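Local structure of acyl-CoA dehydrogenase (Thermus thermophilus, 2Z1Q) at residues 12-17 and 452-457; 19-24 and 327-332. The protein probably catalyses the FAD-dependent 2,3-dehydrogenation of saturated acyl-CoA thioesters, passing the electrons on to an acceptor, as a member of the acyl-CoA dehydrogenase family. One frame throughout, in Å; residues are numbered along the deposited sequence.

Both contacts tie the N-terminal loop that precedes helix 30-54 to helices of the C-terminal part of the chain, and their centres lie about 18 Å apart. In contact 1 residues 12-17 meet helix 445-468 in a buried setting, where a lysine reaches a main-chain carbonyl and a leucine packs against the lysine's own chain. Contact 2 joins residues 19-24 to helix 300-331 at the surface, with a long arginine-glutamate pair and no apolar packing between its segments. Helix 476-502 borders the loop at both: L15 and P19 each touch it. Neither contact lies at the flavin site.

Contact 1 (12-17 and 452-457); sequences GGWLLE and NLKKLA
With CG of K454 set anti to its carbonyl carbon (chi1 -51°) and every later torsion extended, the lysine leaves helix 445-468 as a straight rod pointed at W14 and L15. On the other side, L15 has its CG anti to the backbone N (chi1 -161°), which carries CD2 towards the root of that rod, 3.8 Å from CB of K454. Leucine and lysine run antiparallel alongside one another: the leucine methyl sits by the base of the lysine, while the ammonium group runs on to the carbonyl of W14.

The polar end comes next. NZ of K454 donates to O of W14 at 2.7 Å, arriving almost head-on, with a C=O...N angle of 169°. Just behind it, CE stands 3.3 Å from that same oxygen, and CD lies 3.8 Å from O of L15. The indole of W14 meets the lysine chain at its edge, near the ring plane, where CE3 is 4.4 Å from CE. Its NE1 is engaged elsewhere, in a hydrogen bond to E350, while the ring of Y490 also meets the indole.

NZ has further partners in the same chain: a salt bridge to E493 of helix 476-502 and a hydrogen bond to Q451, one helical turn's reach back along its own helix. The buried ammonium is thus gripped by a carboxylate, an amide oxygen and a main-chain carbonyl, a set that would be expected to favour its charged form and that pins the N-terminal loop to two helices of the C-terminal domain at once.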
# COMPACT_ATOMS: atom_id res chain seq x y z
N GLY B 12 -19.47 -14.92 -18.72
CA GLY B 12 -18.69 -16.03 -18.21
C GLY B 12 -18.38 -17.07 -19.27
O GLY B 12 -17.77 -18.09 -19.00
N GLY B 13 -18.80 -16.79 -20.50
CA GLY B 13 -18.56 -17.71 -21.59
C GLY B 13 -17.08 -17.90 -21.89
O GLY B 13 -16.68 -18.95 -22.39
N TRP B 14 -16.28 -16.89 -21.59
CA TRP B 14 -14.84 -16.95 -21.84
C TRP B 14 -14.21 -18.04 -20.98
O TRP B 14 -13.04 -18.38 -21.16
CB TRP B 14 -14.19 -15.61 -21.52
CG TRP B 14 -14.54 -15.09 -20.17
CD1 TRP B 14 -15.61 -14.30 -19.84
CD2 TRP B 14 -13.87 -15.38 -18.94
NE1 TRP B 14 -15.64 -14.08 -18.49
CE2 TRP B 14 -14.58 -14.73 -17.91
CE3 TRP B 14 -12.73 -16.12 -18.61
CZ2 TRP B 14 -14.19 -14.80 -16.57
CZ3 TRP B 14 -12.34 -16.20 -17.27
CH2 TRP B 14 -13.07 -15.53 -16.27
N LEU B 15 -14.98 -18.58 -20.05
CA LEU B 15 -14.48 -19.61 -19.16
C LEU B 15 -14.48 -21.00 -19.81
O LEU B 15 -13.62 -21.82 -19.50
CB LEU B 15 -15.32 -19.60 -17.88
CG LEU B 15 -14.73 -20.27 -16.64
CD1 LEU B 15 -14.77 -21.78 -16.80
CD2 LEU B 15 -13.30 -19.78 -16.42
N LEU B 16 -15.44 -21.25 -20.70
CA LEU B 16 -15.53 -22.54 -21.37
C LEU B 16 -14.94 -22.49 -22.78
O LEU B 16 -14.34 -23.45 -23.25
CB LEU B 16 -16.98 -23.02 -21.43
CG LEU B 16 -17.74 -23.19 -20.11
CD1 LEU B 16 -16.91 -24.03 -19.14
CD2 LEU B 16 -18.04 -21.82 -19.51
N GLU B 17 -15.13 -21.36 -23.46
CA GLU B 17 -14.60 -21.19 -24.81
C GLU B 17 -13.75 -19.95 -24.94
O GLU B 17 -13.75 -19.08 -24.07
CB GLU B 17 -15.75 -21.14 -25.82
CG GLU B 17 -16.48 -22.46 -25.96
CD GLU B 17 -17.57 -22.40 -27.01
OE1 GLU B 17 -18.25 -23.42 -27.21
OE2 GLU B 17 -17.74 -21.33 -27.64
N ASN B 452 -5.43 -23.21 -19.10
CA ASN B 452 -5.20 -24.04 -17.91
C ASN B 452 -5.63 -23.30 -16.63
O ASN B 452 -6.17 -23.92 -15.71
CB ASN B 452 -3.73 -24.47 -17.83
CG ASN B 452 -3.39 -25.64 -18.78
OD1 ASN B 452 -2.22 -26.02 -18.92
ND2 ASN B 452 -4.41 -26.22 -19.41
N LEU B 453 -5.40 -21.99 -16.57
CA LEU B 453 -5.82 -21.20 -15.42
C LEU B 453 -7.31 -21.38 -15.25
O LEU B 453 -7.79 -21.63 -14.14
CB LEU B 453 -5.49 -19.71 -15.62
CG LEU B 453 -4.00 -19.35 -15.63
CD1 LEU B 453 -3.80 -17.88 -15.94
CD2 LEU B 453 -3.41 -19.70 -14.28
N LYS B 454 -8.05 -21.29 -16.36
CA LYS B 454 -9.50 -21.47 -16.32
C LYS B 454 -9.81 -22.83 -15.75
O LYS B 454 -10.71 -22.98 -14.93
CB LYS B 454 -10.09 -21.36 -17.72
CG LYS B 454 -9.66 -20.12 -18.46
CD LYS B 454 -10.30 -20.06 -19.83
CE LYS B 454 -9.82 -18.83 -20.57
NZ LYS B 454 -10.46 -18.74 -21.91
N LYS B 455 -9.06 -23.84 -16.19
CA LYS B 455 -9.26 -25.19 -15.68
C LYS B 455 -8.92 -25.24 -14.20
O LYS B 455 -9.62 -25.88 -13.41
CB LYS B 455 -8.38 -26.19 -16.44
CG LYS B 455 -8.74 -26.37 -17.91
CD LYS B 455 -7.88 -27.45 -18.57
CE LYS B 455 -8.34 -27.72 -20.00
NZ LYS B 455 -8.15 -26.55 -20.89
N LEU B 456 -7.84 -24.56 -13.81
CA LEU B 456 -7.41 -24.56 -12.41
C LEU B 456 -8.54 -24.08 -11.51
O LEU B 456 -8.86 -24.71 -10.50
CB LEU B 456 -6.18 -23.65 -12.22
CG LEU B 456 -5.60 -23.56 -10.80
CD1 LEU B 456 -5.07 -24.92 -10.36
CD2 LEU B 456 -4.48 -22.53 -10.76
N ALA B 457 -9.15 -22.96 -11.90
CA ALA B 457 -10.27 -22.38 -11.16
C ALA B 457 -11.38 -23.41 -11.03
O ALA B 457 -11.88 -23.67 -9.94
CB ALA B 457 -10.79 -21.15 -11.88

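Contact 2 (19-24 and 327-332); sequences PERVYT and IDEALL
R21 of the N-terminal loop and E329 of helix 300-331 reach out to each other, and the contact rests on these two side chains. The electrostatic part is a salt bridge, with NH1 of R21 3.4 Å from OE2 of E329. Each side chain extends from its own segment towards the other; the guanidinium and carboxylate planes are tilted by only 24°, but OE2 approaches the guanidinium obliquely.

Within that ion pair are two weak hydrogen bonds, one for each carboxylate oxygen. NE of R21 donates to OE1 of E329 over 3.4 Å, and fairly straight, with an N-H...O angle of 162°. The bond from NH1 to OE2 is more bent. This is a two-pronged pairing through NE and one terminal nitrogen, stretched at both prongs, so attraction between the charges probably matters more here than directed bonding. The arginine gets there with CG lodged between its backbone N and carbonyl carbon (chi1 55°), from which the chain runs extended to NE; the glutamate is extended beyond CG as well. A glutamine in place of E329 would probably leave the R21 guanidinium without its opposite charge and freer to swing into solvent.

As for the surroundings, E329 lies late in helix 300-331, and D328 beside it bonds to the backbone N of V91 at the start of helix 90-99, the helix that Y23 also touches. On the loop side V22 and P19 lie against R322 further back on helix 300-331, while P19 and T24 pack on helix 476-502, so the loop runs between these helices with R21 on the outer face.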
# COMPACT_ATOMS: atom_id res chain seq x y z
N PRO B 19 -12.82 -16.42 -26.75
CA PRO B 19 -13.56 -15.36 -27.44
C PRO B 19 -13.11 -15.18 -28.89
O PRO B 19 -11.92 -15.22 -29.19
CB PRO B 19 -13.29 -14.14 -26.57
CG PRO B 19 -11.91 -14.41 -26.05
CD PRO B 19 -11.99 -15.86 -25.67
N GLU B 20 -14.07 -14.96 -29.79
CA GLU B 20 -13.77 -14.77 -31.20
C GLU B 20 -13.20 -13.38 -31.47
O GLU B 20 -12.53 -13.15 -32.47
CB GLU B 20 -15.02 -14.99 -32.05
CG GLU B 20 -15.36 -16.46 -32.29
CD GLU B 20 -16.61 -16.63 -33.15
OE1 GLU B 20 -16.84 -15.78 -34.04
OE2 GLU B 20 -17.34 -17.62 -32.94
N ARG B 21 -13.49 -12.46 -30.56
CA ARG B 21 -13.00 -11.11 -30.69
C ARG B 21 -13.10 -10.38 -29.36
O ARG B 21 -13.86 -10.78 -28.48
CB ARG B 21 -13.80 -10.35 -31.76
CG ARG B 21 -15.31 -10.34 -31.52
CD ARG B 21 -16.03 -9.46 -32.54
NE ARG B 21 -17.48 -9.50 -32.36
CZ ARG B 21 -18.24 -10.57 -32.59
NH1 ARG B 21 -19.56 -10.50 -32.41
NH2 ARG B 21 -17.70 -11.70 -33.01
N VAL B 22 -12.31 -9.32 -29.22
CA VAL B 22 -12.31 -8.51 -28.01
C VAL B 22 -12.24 -7.03 -28.39
O VAL B 22 -11.51 -6.65 -29.30
CB VAL B 22 -11.11 -8.84 -27.08
CG1 VAL B 22 -11.23 -10.26 -26.56
CG2 VAL B 22 -9.80 -8.66 -27.83
N TYR B 23 -13.02 -6.21 -27.70
CA TYR B 23 -13.03 -4.78 -27.95
C TYR B 23 -11.80 -4.20 -27.25
O TYR B 23 -11.63 -4.37 -26.05
CB TYR B 23 -14.33 -4.15 -27.39
CG TYR B 23 -14.53 -2.69 -27.75
CD1 TYR B 23 -14.18 -1.68 -26.85
CD2 TYR B 23 -15.02 -2.32 -29.00
CE1 TYR B 23 -14.32 -0.32 -27.20
CE2 TYR B 23 -15.17 -0.98 -29.36
CZ TYR B 23 -14.81 0.02 -28.46
OH TYR B 23 -14.92 1.34 -28.82
N THR B 24 -10.93 -3.56 -28.01
CA THR B 24 -9.70 -2.97 -27.46
C THR B 24 -9.73 -1.45 -27.56
O THR B 24 -10.57 -0.88 -28.25
CB THR B 24 -8.44 -3.44 -28.22
OG1 THR B 24 -8.48 -2.93 -29.56
CG2 THR B 24 -8.36 -4.96 -28.24
N ILE B 327 -20.66 -5.61 -23.11
CA ILE B 327 -21.91 -5.01 -22.68
C ILE B 327 -22.56 -4.23 -23.82
O ILE B 327 -23.76 -4.37 -24.07
CB ILE B 327 -21.66 -4.06 -21.48
CG1 ILE B 327 -21.14 -4.87 -20.29
CG2 ILE B 327 -22.93 -3.32 -21.12
CD1 ILE B 327 -20.60 -4.03 -19.14
N ASP B 328 -21.77 -3.42 -24.51
CA ASP B 328 -22.30 -2.63 -25.60
C ASP B 328 -22.98 -3.46 -26.69
O ASP B 328 -24.08 -3.12 -27.13
CB ASP B 328 -21.20 -1.74 -26.19
CG ASP B 328 -21.09 -0.40 -25.47
OD1 ASP B 328 -20.09 0.32 -25.67
OD2 ASP B 328 -22.03 -0.08 -24.71
N GLU B 329 -22.34 -4.55 -27.10
CA GLU B 329 -22.92 -5.41 -28.13
C GLU B 329 -24.23 -6.03 -27.64
O GLU B 329 -25.21 -6.09 -28.37
CB GLU B 329 -21.95 -6.53 -28.52
CG GLU B 329 -20.73 -6.05 -29.31
CD GLU B 329 -20.01 -7.19 -30.01
OE1 GLU B 329 -18.94 -6.95 -30.60
OE2 GLU B 329 -20.53 -8.33 -29.97
N ALA B 330 -24.24 -6.48 -26.40
CA ALA B 330 -25.44 -7.08 -25.84
C ALA B 330 -26.54 -6.03 -25.67
O ALA B 330 -27.67 -6.36 -25.35
CB ALA B 330 -25.13 -7.73 -24.50
N LEU B 331 -26.19 -4.77 -25.91
CA LEU B 331 -27.14 -3.67 -25.78
C LEU B 331 -27.68 -3.20 -27.13
O LEU B 331 -28.69 -2.49 -27.19
CB LEU B 331 -26.50 -2.50 -25.02
CG LEU B 331 -26.34 -2.69 -23.51
CD1 LEU B 331 -25.60 -1.51 -22.90
CD2 LEU B 331 -27.72 -2.85 -22.88
N LEU B 332 -27.02 -3.59 -28.21
CA LEU B 332 -27.46 -3.20 -29.54
C LEU B 332 -28.90 -3.62 -29.79
O LEU B 332 -29.32 -4.71 -29.40
CB LEU B 332 -26.57 -3.85 -30.61
CG LEU B 332 -25.09 -3.44 -30.59
CD1 LEU B 332 -24.32 -4.29 -31.59
CD2 LEU B 332 -24.97 -1.96 -30.92